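Local coordinates for mutT/nudix family protein (Listeria innocua, PDB 3I9X) that is probably a hydrolase of the Nudix family, present here as a construct that holds the Nudix domain of a longer protein, at residues Gly138-Ala141 with Ala142-Gly145. Residues are numbered along the deposited sequence; the frame is centred on the assembly and turned at random.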
ATOM      1  N   GLY A 138      27.281 -16.224  -6.282  1.00 69.20           N
ATOM      2  CA  GLY A 138      27.871 -16.665  -5.018  1.00 70.15           C
ATOM      3  C   GLY A 138      27.551 -18.095  -4.591  1.00 71.43           C
ATOM      4  O   GLY A 138      27.241 -18.969  -5.418  1.00 71.03           O
ATOM      5  N   ASP A 139      27.596 -18.317  -3.276  1.00 72.79           N
ATOM      6  CA  ASP A 139      27.503 -19.674  -2.682  1.00 73.86           C
ATOM      7  C   ASP A 139      26.053 -20.224  -2.575  1.00 73.98           C
ATOM      8  O   ASP A 139      25.829 -21.330  -2.061  1.00 73.72           O
ATOM      9  CB  ASP A 139      28.129 -19.677  -1.276  1.00 74.44           C
ATOM     10  CG  ASP A 139      29.544 -19.066  -1.229  1.00 76.20           C
ATOM     11  OD1 ASP A 139      29.998 -18.406  -2.204  1.00 78.16           O
ATOM     12  OD2 ASP A 139      30.196 -19.241  -0.170  1.00 78.49           O
ATOM     13  N   ASP A 140      25.082 -19.423  -3.029  1.00 73.73           N
ATOM     14  CA  ASP A 140      23.673 -19.806  -3.074  1.00 73.33           C
ATOM     15  C   ASP A 140      23.219 -19.916  -4.541  1.00 72.03           C
ATOM     16  O   ASP A 140      22.022 -20.007  -4.822  1.00 72.58           O
ATOM     17  CB  ASP A 140      22.826 -18.755  -2.330  1.00 73.74           C
ATOM     18  CG  ASP A 140      23.086 -18.736  -0.821  1.00 76.02           C
ATOM     19  OD1 ASP A 140      23.061 -19.834  -0.200  1.00 80.14           O
ATOM     20  OD2 ASP A 140      23.288 -17.627  -0.259  1.00 75.40           O
ATOM     21  N   ALA A 141      24.196 -19.958  -5.447  1.00 70.21           N
ATOM     22  CA  ALA A 141      24.022 -19.820  -6.901  1.00 68.81           C
ATOM     23  C   ALA A 141      22.865 -20.608  -7.559  1.00 67.52           C
ATOM     24  O   ALA A 141      22.187 -20.075  -8.459  1.00 67.13           O
ATOM     25  CB  ALA A 141      25.372 -20.164  -7.615  1.00 68.23           C
ATOM     26  N   ALA A 142      22.667 -21.870  -7.144  1.00 65.62           N
ATOM     27  CA  ALA A 142      21.574 -22.725  -7.689  1.00 63.96           C
ATOM     28  C   ALA A 142      20.167 -22.189  -7.323  1.00 62.09           C
ATOM     29  O   ALA A 142      19.170 -22.447  -8.013  1.00 61.99           O
ATOM     30  CB  ALA A 142      21.747 -24.186  -7.180  1.00 64.15           C
ATOM     31  N   GLU A 143      20.159 -21.431  -6.225  1.00 59.29           N
ATOM     32  CA  GLU A 143      19.019 -20.914  -5.518  1.00 57.70           C
ATOM     33  C   GLU A 143      18.650 -19.469  -6.015  1.00 55.16           C
ATOM     34  O   GLU A 143      17.502 -19.051  -5.914  1.00 53.15           O
ATOM     35  CB  GLU A 143      19.483 -20.872  -4.050  1.00 58.64           C
ATOM     36  CG  GLU A 143      18.449 -20.812  -2.963  1.00 62.33           C
ATOM     37  CD  GLU A 143      19.047 -20.324  -1.602  1.00 65.10           C
ATOM     38  OE1 GLU A 143      18.432 -19.430  -0.969  1.00 65.46           O
ATOM     39  OE2 GLU A 143      20.135 -20.821  -1.184  1.00 68.19           O
ATOM     40  N   ILE A 144      19.633 -18.731  -6.562  1.00 52.54           N
ATOM     41  CA  ILE A 144      19.462 -17.317  -6.954  1.00 50.10           C
ATOM     42  C   ILE A 144      19.779 -17.067  -8.403  1.00 48.65           C
ATOM     43  O   ILE A 144      20.842 -17.424  -8.862  1.00 48.62           O
ATOM     44  CB  ILE A 144      20.389 -16.418  -6.128  1.00 50.11           C
ATOM     45  CG1 ILE A 144      20.152 -16.706  -4.640  1.00 49.77           C
ATOM     46  CG2 ILE A 144      20.169 -14.937  -6.497  1.00 49.22           C
ATOM     47  CD1 ILE A 144      20.886 -15.805  -3.708  1.00 50.14           C
ATOM     48  N   GLY A 145      18.871 -16.424  -9.137  1.00 46.74           N
ATOM     49  CA  GLY A 145      19.131 -16.079 -10.521  1.00 44.73           C
ATOM     50  C   GLY A 145      18.854 -14.619 -10.864  1.00 44.37           C
ATOM     51  O   GLY A 145      17.988 -13.969 -10.271  1.00 41.93           O
TER
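E143 N donates to D140 O at 2.7 Å with an N-H...O angle of 146°, where the loop after helix 129-137 turns into strand 144-148. I144 N adds two weak bonds, to D140 O and, at 3.5 Å, to A141 O. D140 O is crowded in the model, so both bonds to it are less certain; of the three, only the weak one to A141 O does not depend on it. The type I beta turn G138-A141 overlaps the D140-E143 turn through D140 and A141.

The carboxylates lie close without bonding. D140 and E143 run side by side and point the same way, D140 OD1 standing 3.2 Å from E143 OE2, with the carboxylate planes 59° apart. E143 reaches there because CG is anti to the backbone N (chi1 -160°) and the chain stays extended beyond it.

Apolar packing is slight: I144 CD1 rests 3.8 Å from D140 CB, while I144 itself is buried and touches L49. This tight helix-to-strand connection at the Nudix domain surface delivers strand 144-148 to antiparallel strand 43-52, where E143 is backbone-bonded to K52. The D140 OD2 salt bridge to R135 links the loop to helix 129-137 and probably eases the acids' repulsion in part.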